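PDB 6K2L: siderophore-interacting protein from Aeromonas hydrophila, which binds flavin-adenine dinucleotide and probably reduces ferric siderophores so that their iron is released inside the cell. Local coordinates for residues Leu25-Leu30 / Glu94-Phe99; Leu12-His17 / Gly118-Ile123; Ser137-Val142 / Gln213-Phe218. The protein carries 1 engineered substitution. All coordinates share one frame; numbering follows the deposited sequence.

Contact 1 (Leu25-Leu30 / Glu94-Phe99). With FAD (flavin-adenine dinucleotide), chain C.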
loop_
_atom_site.group_PDB
_atom_site.type_symbol
_atom_site.label_atom_id
_atom_site.label_comp_id
_atom_site.label_asym_id
_atom_site.label_seq_id
_atom_site.Cartn_x
_atom_site.Cartn_y
_atom_site.Cartn_z
ATOM N N LEU A 25 18.137 11.683 3.954
ATOM C CA LEU A 25 17.197 10.578 3.842
ATOM C C LEU A 25 17.554 9.807 2.579
ATOM O O LEU A 25 17.408 10.315 1.465
ATOM C CB LEU A 25 15.749 11.075 3.821
ATOM C CG LEU A 25 14.761 9.931 4.125
ATOM C CD1 LEU A 25 14.907 9.444 5.579
ATOM C CD2 LEU A 25 13.310 10.279 3.778
ATOM N N ARG A 26 18.036 8.591 2.749
ATOM C CA ARG A 26 18.617 7.830 1.649
ATOM C C ARG A 26 17.765 6.595 1.390
ATOM O O ARG A 26 17.636 5.737 2.265
ATOM C CB ARG A 26 20.063 7.450 1.974
ATOM C CG ARG A 26 20.749 6.694 0.861
ATOM C CD ARG A 26 22.234 6.555 1.125
ATOM N NE ARG A 26 22.921 7.764 0.669
ATOM C CZ ARG A 26 24.065 8.215 1.164
ATOM N NH1 ARG A 26 24.685 7.543 2.128
ATOM N NH2 ARG A 26 24.590 9.331 0.689
ATOM N N ARG A 27 17.167 6.521 0.206
ATOM C CA ARG A 27 16.289 5.418 -0.183
ATOM C C ARG A 27 17.134 4.340 -0.847
ATOM O O ARG A 27 17.641 4.533 -1.964
ATOM C CB ARG A 27 15.197 5.890 -1.142
ATOM C CG ARG A 27 14.365 4.756 -1.764
ATOM C CD ARG A 27 12.954 5.233 -2.178
ATOM N NE ARG A 27 12.407 6.121 -1.159
ATOM C CZ ARG A 27 11.637 7.183 -1.396
ATOM N NH1 ARG A 27 11.287 7.499 -2.643
ATOM N NH2 ARG A 27 11.223 7.926 -0.366
ATOM N N ILE A 28 17.280 3.204 -0.170
ATOM C CA ILE A 28 18.043 2.076 -0.674
ATOM C C ILE A 28 17.053 1.037 -1.171
ATOM O O ILE A 28 16.129 0.644 -0.447
ATOM C CB ILE A 28 18.962 1.504 0.408
ATOM C CG1 ILE A 28 20.032 2.540 0.779
ATOM C CG2 ILE A 28 19.534 0.218 -0.065
ATOM C CD1 ILE A 28 20.849 2.174 2.032
ATOM N N CYS A 29 17.201 0.640 -2.423
ATOM C CA CYS A 29 16.283 -0.291 -3.053
ATOM C C CYS A 29 16.955 -1.648 -3.141
ATOM O O CYS A 29 18.028 -1.778 -3.731
ATOM C CB CYS A 29 15.880 0.194 -4.438
ATOM S SG CYS A 29 15.048 -1.103 -5.357
ATOM N N LEU A 30 16.332 -2.646 -2.555
ATOM C CA LEU A 30 16.912 -3.959 -2.400
ATOM C C LEU A 30 16.113 -4.943 -3.231
ATOM O O LEU A 30 14.906 -4.788 -3.423
ATOM C CB LEU A 30 16.911 -4.367 -0.941
ATOM C CG LEU A 30 17.768 -3.437 -0.076
ATOM C CD1 LEU A 30 17.083 -3.232 1.244
ATOM C CD2 LEU A 30 19.096 -4.067 0.129
ATOM N N GLU A 94 11.392 -5.833 -5.751
ATOM C CA GLU A 94 12.111 -4.717 -5.144
ATOM C C GLU A 94 11.478 -4.344 -3.814
ATOM O O GLU A 94 10.255 -4.424 -3.654
ATOM C CB GLU A 94 12.119 -3.480 -6.060
ATOM C CG GLU A 94 13.134 -3.551 -7.205
ATOM C CD GLU A 94 12.880 -2.495 -8.282
ATOM O OE1 GLU A 94 12.548 -1.348 -7.905
ATOM O OE2 GLU A 94 13.019 -2.799 -9.495
ATOM N N LEU A 95 12.318 -3.918 -2.871
ATOM C CA LEU A 95 11.908 -3.505 -1.540
ATOM C C LEU A 95 12.718 -2.276 -1.143
ATOM O O LEU A 95 13.942 -2.326 -1.175
ATOM C CB LEU A 95 12.118 -4.647 -0.530
ATOM C CG LEU A 95 11.500 -4.350 0.839
ATOM C CD1 LEU A 95 10.723 -5.522 1.336
ATOM C CD2 LEU A 95 12.575 -3.917 1.835
ATOM N N ASP A 96 12.054 -1.184 -0.757
ATOM C CA ASP A 96 12.695 0.096 -0.443
ATOM C C ASP A 96 12.785 0.324 1.056
ATOM O O ASP A 96 11.774 0.286 1.757
ATOM C CB ASP A 96 11.895 1.268 -1.033
ATOM C CG ASP A 96 12.083 1.409 -2.512
ATOM O OD1 ASP A 96 13.050 0.809 -3.030
ATOM O OD2 ASP A 96 11.263 2.115 -3.159
ATOM N N ILE A 97 13.974 0.625 1.548
ATOM C CA ILE A 97 14.132 1.081 2.922
ATOM C C ILE A 97 14.777 2.455 2.910
ATOM O O ILE A 97 15.806 2.639 2.246
ATOM C CB ILE A 97 14.983 0.108 3.743
ATOM C CG1 ILE A 97 14.377 -1.283 3.675
ATOM C CG2 ILE A 97 15.039 0.589 5.175
ATOM C CD1 ILE A 97 15.323 -2.373 4.275
ATOM N N ASP A 98 14.198 3.412 3.662
ATOM C CA ASP A 98 14.725 4.779 3.754
ATOM C C ASP A 98 15.491 5.008 5.063
ATOM O O ASP A 98 14.907 4.932 6.156
ATOM C CB ASP A 98 13.607 5.813 3.662
ATOM C CG ASP A 98 12.959 5.896 2.284
ATOM O OD1 ASP A 98 13.399 5.213 1.319
ATOM O OD2 ASP A 98 11.983 6.685 2.174
ATOM N N PHE A 99 16.771 5.359 4.948
ATOM C CA PHE A 99 17.683 5.537 6.080
ATOM C C PHE A 99 17.826 7.017 6.439
ATOM O O PHE A 99 18.203 7.827 5.581
ATOM C CB PHE A 99 19.061 4.946 5.734
ATOM C CG PHE A 99 19.110 3.454 5.819
ATOM C CD1 PHE A 99 18.536 2.662 4.818
ATOM C CD2 PHE A 99 19.695 2.823 6.911
ATOM C CE1 PHE A 99 18.548 1.277 4.912
ATOM C CE2 PHE A 99 19.714 1.434 7.001
ATOM C CZ PHE A 99 19.147 0.667 6.003
HETATM P PA FAD C . 22.776 3.134 16.685
HETATM O O1A FAD C . 23.938 2.194 16.630
HETATM O O2A FAD C . 21.462 2.546 17.217
HETATM O O5B FAD C . 23.009 4.442 17.614
HETATM C C5B FAD C . 24.217 5.228 17.530
HETATM C C4B FAD C . 24.015 6.640 18.043
HETATM O O4B FAD C . 23.368 7.449 17.035
HETATM C C3B FAD C . 23.178 6.815 19.307
HETATM O O3B FAD C . 23.695 7.889 20.091
HETATM C C2B FAD C . 21.781 7.124 18.751
HETATM O O2B FAD C . 20.949 7.905 19.605
HETATM C C1B FAD C . 22.119 7.933 17.503
HETATM N N9A FAD C . 21.173 7.740 16.431
HETATM C C8A FAD C . 20.590 6.558 16.051
HETATM N N7A FAD C . 19.792 6.665 15.013
HETATM C C5A FAD C . 19.869 8.011 14.684
HETATM C C6A FAD C . 19.259 8.773 13.671
HETATM N N6A FAD C . 18.445 8.254 12.749
HETATM N N1A FAD C . 19.538 10.101 13.626
HETATM C C2A FAD C . 20.366 10.613 14.541
HETATM N N3A FAD C . 21.009 9.988 15.535
HETATM C C4A FAD C . 20.720 8.683 15.548
HETATM N N1 FAD C . 15.175 4.572 11.350
HETATM C C2 FAD C . 15.347 4.917 10.040
HETATM O O2 FAD C . 16.316 5.579 9.662
HETATM N N3 FAD C . 14.409 4.532 9.095
HETATM C C4 FAD C . 13.269 3.806 9.335
HETATM O O4 FAD C . 12.512 3.517 8.407
HETATM C C4X FAD C . 13.098 3.429 10.727
HETATM N N5 FAD C . 12.027 2.714 11.055
HETATM C C5X FAD C . 11.866 2.369 12.373
HETATM C C6 FAD C . 10.739 1.643 12.736
HETATM C C7 FAD C . 10.510 1.285 14.062
HETATM C C7M FAD C . 9.285 0.476 14.406
HETATM C C8 FAD C . 11.454 1.635 15.047
HETATM C C8M FAD C . 11.269 1.227 16.488
HETATM C C9 FAD C . 12.592 2.347 14.682
HETATM C C9A FAD C . 12.801 2.724 13.362
HETATM N N10 FAD C . 13.926 3.482 12.979
HETATM C C10 FAD C . 14.102 3.865 11.664
HETATM C "C1'" FAD C . 14.915 3.910 13.986
HETATM C "C2'" FAD C . 16.263 3.194 13.893
HETATM O "O2'" FAD C . 16.171 1.834 14.329
HETATM C "C3'" FAD C . 17.271 3.948 14.764
HETATM O "O3'" FAD C . 17.601 5.172 14.111
HETATM C "C4'" FAD C . 18.557 3.179 15.064
HETATM O "O4'" FAD C . 19.116 3.685 16.279
HETATM C "C5'" FAD C . 19.541 3.278 13.918
HETATM O "O5'" FAD C . 20.654 2.402 14.175
HETATM P P FAD C . 22.142 2.866 13.927
HETATM O O1P FAD C . 22.984 1.584 13.929
HETATM O O2P FAD C . 22.275 3.696 12.730
HETATM O O3P FAD C . 22.485 3.720 15.234
#

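Contact 2 (Leu12-His17 / Gly118-Ile123)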
loop_
_atom_site.group_PDB
_atom_site.type_symbol
_atom_site.label_atom_id
_atom_site.label_comp_id
_atom_site.label_asym_id
_atom_site.label_seq_id
_atom_site.Cartn_x
_atom_site.Cartn_y
_atom_site.Cartn_z
ATOM N N LEU A 12 18.356 -12.742 2.282
ATOM C CA LEU A 12 19.512 -11.916 1.976
ATOM C C LEU A 12 19.233 -11.203 0.667
ATOM O O LEU A 12 19.031 -11.858 -0.358
ATOM C CB LEU A 12 20.783 -12.756 1.876
ATOM C CG LEU A 12 22.089 -11.957 1.997
ATOM C CD1 LEU A 12 22.285 -11.402 3.423
ATOM C CD2 LEU A 12 23.292 -12.815 1.565
ATOM N N LEU A 13 19.176 -9.875 0.706
ATOM C CA LEU A 13 18.904 -9.080 -0.480
ATOM C C LEU A 13 20.162 -8.342 -0.895
ATOM O O LEU A 13 21.097 -8.164 -0.102
ATOM C CB LEU A 13 17.764 -8.080 -0.245
ATOM C CG LEU A 13 16.600 -8.590 0.613
ATOM C CD1 LEU A 13 15.644 -7.474 1.007
ATOM C CD2 LEU A 13 15.880 -9.659 -0.133
ATOM N N THR A 14 20.161 -7.904 -2.151
ATOM C CA THR A 14 21.254 -7.146 -2.730
ATOM C C THR A 14 20.770 -5.732 -3.037
ATOM O O THR A 14 19.614 -5.525 -3.428
ATOM C CB THR A 14 21.765 -7.849 -4.001
ATOM O OG1 THR A 14 22.262 -9.154 -3.666
ATOM C CG2 THR A 14 22.871 -7.049 -4.697
ATOM N N VAL A 15 21.648 -4.752 -2.854
ATOM C CA VAL A 15 21.278 -3.385 -3.197
ATOM C C VAL A 15 21.250 -3.254 -4.720
ATOM O O VAL A 15 22.227 -3.559 -5.408
ATOM C CB VAL A 15 22.249 -2.377 -2.562
ATOM C CG1 VAL A 15 21.913 -0.957 -3.034
ATOM C CG2 VAL A 15 22.235 -2.492 -1.043
ATOM N N LYS A 16 20.124 -2.821 -5.260
ATOM C CA LYS A 16 19.973 -2.539 -6.676
ATOM C C LYS A 16 20.401 -1.115 -6.997
ATOM O O LYS A 16 21.228 -0.903 -7.887
ATOM C CB LYS A 16 18.515 -2.766 -7.093
ATOM C CG LYS A 16 18.285 -2.964 -8.566
ATOM C CD LYS A 16 16.935 -3.597 -8.794
ATOM C CE LYS A 16 16.060 -2.728 -9.664
ATOM N NZ LYS A 16 16.103 -3.143 -11.096
ATOM N N HIS A 17 19.859 -0.132 -6.277
ATOM C CA HIS A 17 20.230 1.260 -6.479
ATOM C C HIS A 17 19.872 2.084 -5.252
ATOM O O HIS A 17 19.048 1.691 -4.425
ATOM C CB HIS A 17 19.552 1.866 -7.704
ATOM C CG HIS A 17 18.063 1.718 -7.706
ATOM N ND1 HIS A 17 17.232 2.542 -6.972
ATOM C CD2 HIS A 17 17.254 0.845 -8.357
ATOM C CE1 HIS A 17 15.975 2.190 -7.184
ATOM N NE2 HIS A 17 15.960 1.160 -8.014
ATOM N N GLY A 118 25.151 -3.678 -5.057
ATOM C CA GLY A 118 25.850 -4.928 -4.831
ATOM C C GLY A 118 26.109 -5.276 -3.374
ATOM O O GLY A 118 26.483 -6.422 -3.090
ATOM N N ASP A 119 25.920 -4.333 -2.450
ATOM C CA ASP A 119 25.972 -4.639 -1.027
ATOM C C ASP A 119 24.827 -5.563 -0.623
ATOM O O ASP A 119 23.736 -5.536 -1.200
ATOM C CB ASP A 119 25.882 -3.354 -0.195
ATOM C CG ASP A 119 27.198 -2.623 -0.095
ATOM O OD1 ASP A 119 28.250 -3.224 -0.418
ATOM O OD2 ASP A 119 27.172 -1.428 0.298
ATOM N N LEU A 120 25.074 -6.355 0.408
ATOM C CA LEU A 120 24.113 -7.295 0.955
ATOM C C LEU A 120 23.458 -6.738 2.205
ATOM O O LEU A 120 24.078 -5.996 2.970
ATOM C CB LEU A 120 24.800 -8.599 1.325
ATOM C CG LEU A 120 25.436 -9.373 0.196
ATOM C CD1 LEU A 120 26.096 -10.625 0.811
ATOM C CD2 LEU A 120 24.352 -9.720 -0.807
ATOM N N LEU A 121 22.205 -7.151 2.426
ATOM C CA LEU A 121 21.485 -6.878 3.672
ATOM C C LEU A 121 20.505 -8.010 3.958
ATOM O O LEU A 121 19.665 -8.334 3.111
ATOM C CB LEU A 121 20.716 -5.553 3.619
ATOM C CG LEU A 121 20.270 -5.021 4.982
ATOM C CD1 LEU A 121 21.453 -4.332 5.642
ATOM C CD2 LEU A 121 19.101 -4.046 4.826
ATOM N N ALA A 122 20.612 -8.612 5.140
ATOM C CA ALA A 122 19.634 -9.598 5.560
ATOM C C ALA A 122 18.447 -8.883 6.186
ATOM O O ALA A 122 18.610 -7.883 6.902
ATOM C CB ALA A 122 20.246 -10.587 6.546
ATOM N N ILE A 123 17.243 -9.367 5.886
ATOM C CA ILE A 123 16.043 -8.808 6.499
ATOM C C ILE A 123 15.093 -9.922 6.911
ATOM O O ILE A 123 15.008 -10.979 6.272
ATOM C CB ILE A 123 15.302 -7.798 5.590
ATOM C CG1 ILE A 123 14.738 -8.494 4.352
ATOM C CG2 ILE A 123 16.215 -6.648 5.194
ATOM C CD1 ILE A 123 13.403 -7.966 3.951
#

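Contact 3 (Ser137-Val142 / Gln213-Phe218)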
loop_
_atom_site.group_PDB
_atom_site.type_symbol
_atom_site.label_atom_id
_atom_site.label_comp_id
_atom_site.label_asym_id
_atom_site.label_seq_id
_atom_site.Cartn_x
_atom_site.Cartn_y
_atom_site.Cartn_z
ATOM N N SER A 137 -11.413 8.665 10.558
ATOM C CA SER A 137 -11.696 9.872 9.814
ATOM C C SER A 137 -10.710 10.988 10.124
ATOM O O SER A 137 -10.452 11.827 9.253
ATOM C CB SER A 137 -13.132 10.330 10.089
ATOM O OG SER A 137 -13.170 11.253 11.152
ATOM N N HIS A 138 -10.126 10.994 11.318
ATOM C CA HIS A 138 -9.130 11.975 11.711
ATOM C C HIS A 138 -7.807 11.274 12.011
ATOM O O HIS A 138 -7.788 10.175 12.574
ATOM C CB HIS A 138 -9.632 12.759 12.909
ATOM C CG HIS A 138 -10.759 13.684 12.568
ATOM N ND1 HIS A 138 -12.073 13.264 12.511
ATOM C CD2 HIS A 138 -10.768 15.003 12.255
ATOM C CE1 HIS A 138 -12.839 14.279 12.155
ATOM N NE2 HIS A 138 -12.075 15.348 12.007
ATOM N N TYR A 139 -6.704 11.900 11.608
ATOM C CA TYR A 139 -5.362 11.343 11.772
ATOM C C TYR A 139 -4.425 12.397 12.353
ATOM O O TYR A 139 -4.295 13.498 11.805
ATOM C CB TYR A 139 -4.805 10.851 10.442
ATOM C CG TYR A 139 -5.469 9.625 9.905
ATOM C CD1 TYR A 139 -5.172 8.369 10.417
ATOM C CD2 TYR A 139 -6.384 9.721 8.857
ATOM C CE1 TYR A 139 -5.780 7.242 9.915
ATOM C CE2 TYR A 139 -7.020 8.604 8.339
ATOM C CZ TYR A 139 -6.715 7.361 8.864
ATOM O OH TYR A 139 -7.327 6.237 8.327
ATOM N N TYR A 140 -3.750 12.061 13.440
ATOM C CA TYR A 140 -2.851 12.999 14.107
ATOM C C TYR A 140 -1.521 12.305 14.313
ATOM O O TYR A 140 -1.429 11.382 15.132
ATOM C CB TYR A 140 -3.422 13.458 15.445
ATOM C CG TYR A 140 -4.801 14.030 15.330
ATOM C CD1 TYR A 140 -5.002 15.325 14.866
ATOM C CD2 TYR A 140 -5.908 13.263 15.655
ATOM C CE1 TYR A 140 -6.286 15.854 14.760
ATOM C CE2 TYR A 140 -7.172 13.769 15.550
ATOM C CZ TYR A 140 -7.367 15.053 15.096
ATOM O OH TYR A 140 -8.655 15.501 15.009
ATOM N N MET A 141 -0.484 12.783 13.620
ATOM C CA MET A 141 0.741 12.026 13.449
ATOM C C MET A 141 1.918 12.950 13.760
ATOM O O MET A 141 1.940 14.097 13.312
ATOM C CB MET A 141 0.793 11.502 12.013
ATOM C CG MET A 141 -0.300 10.431 11.676
ATOM S SD MET A 141 0.105 9.650 10.109
ATOM C CE MET A 141 -1.536 9.431 9.325
ATOM N N VAL A 142 2.903 12.469 14.519
ATOM C CA VAL A 142 4.119 13.237 14.783
ATOM C C VAL A 142 5.307 12.314 14.559
ATOM O O VAL A 142 5.226 11.109 14.829
ATOM C CB VAL A 142 4.133 13.852 16.210
ATOM C CG1 VAL A 142 5.461 14.472 16.524
ATOM C CG2 VAL A 142 3.025 14.916 16.389
ATOM N N GLN A 213 -13.496 8.448 16.497
ATOM C CA GLN A 213 -13.159 8.074 15.126
ATOM C C GLN A 213 -11.842 8.692 14.679
ATOM O O GLN A 213 -11.744 9.276 13.597
ATOM C CB GLN A 213 -14.274 8.455 14.163
ATOM C CG GLN A 213 -14.516 7.402 13.105
ATOM C CD GLN A 213 -15.924 7.453 12.585
ATOM O OE1 GLN A 213 -16.839 7.907 13.282
ATOM N NE2 GLN A 213 -16.114 7.001 11.349
ATOM N N SER A 214 -10.814 8.549 15.515
ATOM C CA SER A 214 -9.517 9.115 15.193
ATOM C C SER A 214 -8.412 8.127 15.527
ATOM O O SER A 214 -8.583 7.214 16.327
ATOM C CB SER A 214 -9.283 10.448 15.924
ATOM O OG SER A 214 -9.598 10.354 17.298
ATOM N N TYR A 215 -7.266 8.337 14.891
ATOM C CA TYR A 215 -6.077 7.518 15.073
ATOM C C TYR A 215 -4.891 8.444 15.319
ATOM O O TYR A 215 -4.630 9.348 14.518
ATOM C CB TYR A 215 -5.831 6.645 13.849
ATOM C CG TYR A 215 -4.674 5.683 14.000
ATOM C CD1 TYR A 215 -4.666 4.740 15.022
ATOM C CD2 TYR A 215 -3.598 5.701 13.099
ATOM C CE1 TYR A 215 -3.611 3.847 15.157
ATOM C CE2 TYR A 215 -2.543 4.809 13.224
ATOM C CZ TYR A 215 -2.560 3.886 14.260
ATOM O OH TYR A 215 -1.518 3.007 14.400
ATOM N N PHE A 216 -4.193 8.225 16.432
ATOM C CA PHE A 216 -3.022 8.997 16.813
ATOM C C PHE A 216 -1.778 8.145 16.610
ATOM O O PHE A 216 -1.716 7.012 17.080
ATOM C CB PHE A 216 -3.127 9.449 18.263
ATOM C CG PHE A 216 -4.329 10.301 18.543
ATOM C CD1 PHE A 216 -5.596 9.733 18.692
ATOM C CD2 PHE A 216 -4.196 11.674 18.670
ATOM C CE1 PHE A 216 -6.704 10.538 18.958
ATOM C CE2 PHE A 216 -5.307 12.484 18.938
ATOM C CZ PHE A 216 -6.560 11.913 19.076
ATOM N N TRP A 217 -0.808 8.680 15.878
ATOM C CA TRP A 217 0.400 7.954 15.519
ATOM C C TRP A 217 1.587 8.824 15.896
ATOM O O TRP A 217 1.780 9.895 15.312
ATOM C CB TRP A 217 0.413 7.616 14.036
ATOM C CG TRP A 217 1.463 6.629 13.631
ATOM C CD1 TRP A 217 1.289 5.291 13.410
ATOM C CD2 TRP A 217 2.858 6.895 13.404
ATOM N NE1 TRP A 217 2.489 4.708 13.058
ATOM C CE2 TRP A 217 3.462 5.676 13.035
ATOM C CE3 TRP A 217 3.640 8.049 13.431
ATOM C CZ2 TRP A 217 4.811 5.584 12.700
ATOM C CZ3 TRP A 217 4.982 7.956 13.101
ATOM C CH2 TRP A 217 5.552 6.733 12.741
ATOM N N PHE A 218 2.353 8.379 16.897
ATOM C CA PHE A 218 3.541 9.057 17.398
ATOM C C PHE A 218 4.727 8.103 17.237
ATOM O O PHE A 218 4.727 7.005 17.806
ATOM C CB PHE A 218 3.343 9.462 18.865
ATOM C CG PHE A 218 2.034 10.199 19.140
ATOM C CD1 PHE A 218 1.652 11.289 18.366
ATOM C CD2 PHE A 218 1.197 9.807 20.179
ATOM C CE1 PHE A 218 0.454 11.970 18.622
ATOM C CE2 PHE A 218 0.007 10.473 20.444
ATOM C CZ PHE A 218 -0.366 11.564 19.673
#

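Contact 1 (Leu25-Leu30 / Glu94-Phe99)
R27 and D98 face each other across two antiparallel strands of the flavin-binding barrel and form a side-on salt bridge. NE of R27 donates to OD1 of D98 at 2.8 Å, using the syn lone pair of that oxygen, while NH2 of R27 reaches OD2 of D98 at 2.9 Å. Guanidinium and carboxylate lie nearly coplanar, 17° apart, so both N-H groups point at oxygens and the pair of bonds fixes the rotation of each group. The arginine chain runs alongside the aspartate and bends at chi3 (-41°), which turns NE and NH2 toward the D98 carboxylate. Further along the same face, D96 OD1 lies 3.2 Å from CB of C29; the carboxylates of D96 and E94 both form salt bridges with R89 of strand 79-89, through OD2 and OE1. The small thiol of C29 fits between them, its SG packed against the E94 side chain.

The other face is mostly apolar. CD1 of I28 meets CD1 of F99 at 3.7 Å, and CD1 of L30 meets CD1 of I97 at 3.6 Å; branched and aromatic residues suit this side, which F111 and A112 of helix 107-114 help to cover. R26 starts on this face but leads away, to D20 and the carbonyl of A112.

Three hydrogen-bonded pairs, R26 with F99, I28 with I97 and L30 with L95, satisfy the inward backbone groups of both strands. The outward carbonyl of D98 accepts N3-H of the FAD isoalloxazine at 3.0 Å. Thus the strand that holds the salt bridge also reads the flavin's pyrimidine edge: pairing the buried D98 carboxylate with a partly exposed arginine probably helps to position the residue whose backbone carbonyl accepts from the flavin, and the nearby positive charge of R27 probably keeps D98 ionised.

Contact 2 (Leu12-His17 / Gly118-Ile123)
L13 and L121 form the central hydrogen-bonded pair where the first strand of the six-stranded flavin-binding barrel meets the last, so this antiparallel contact closes the barrel. L13 N donates to L121 O and L121 N returns the bond to L13 O, both at 2.9 Å.

The tight part lies on the inward face. CD1 of L13 rests 3.6 Å from CG1 of I123, the two side chains crossing at about a right angle. The chi1 of I123 (66°) places CG1 between its backbone N and carbonyl carbon, where it can meet the leucine methyl. L121 turns to the same side and packs on I49, L51 and F111, and V15 also touches F111; large aliphatic residues suit such an interior.

The other face is more open to solvent: L120 is exposed, L12 and T14 partly so. L12 spreads its two methyls, CD1 to CB of A122 at 3.8 Å and CD2 to CD1 of L120 at 3.6 Å, while T14 sets its OG1 beside CD2 of L120. The small A122 lets the L12 branch lie close to the backbone. Opposite V15 the partner is no longer strand but loop, yet V15 N still bonds to D119 O at 2.8 Å, and D119 OD2 accepts from the amide of K116. G118, with a positive phi of 98° that suits a residue lacking a side chain, ends the contact by donating its N to V15 O at 2.9 Å.

Contact 3 (Ser137-Val142 / Gln213-Phe218)
With chi1 of -54° in Y140 and -59° in F216, each CG is anti to its own carbonyl carbon, and the two side chains run alongside, pointing the same way. CD2 of Y140 comes over one face of the F216 ring, 3.4 Å from CE2 of F216. The planes are 26° apart but slid, with centroids 5.0 Å apart, so the rings barely overlap. The ring of Y140 is buried, and its hydroxyl is satisfied by a hydrogen bond with E210 N.

On the opposite face CG of M141 packs on CB of W217 at 3.7 Å, and its sulfur sits obliquely to the indole in a Met-aromatic contact, SD lying 5.4 Å from the centroid of the five-membered ring. The W217 ring also stacks on Y244 of the neighbouring strand 243-245. Between the faces, Y215 N, Y140 N, W217 N and V142 N bond in turn to H138 O, Y215 O, Y140 O and W217 O. At the start of the pairing Q213 O accepts from both S137 N and H138 N.

Helices 198-205 and 222-235 cover the V142 and F218 face, and helix 148-155 the W217 face: a parallel sheet between helices, consistent with the nucleotide-binding domain of the ferredoxin reductase family.

In the fold
Contacts 1 and 2 belong to one antiparallel barrel and are joined where strand 25-31 of contact 1 lies next to strand 11-20 of contact 2: C29 bonds through its backbone to K16 and H17, where a classic beta bulge lies, and L30 packs on V15. Contact 1 is nested within the chain loop that contact 2 closes. It is buried and mixes charge with apolar packing beside the flavin, whereas contact 2 is only partly buried, mostly aliphatic in its side chains, and has exposed residues at its edge. Contact 3 lies in the other domain, its centre about 26 Å from that of contact 1; it is buried, parallel rather than antiparallel, and dominated by aromatic side chains between helices.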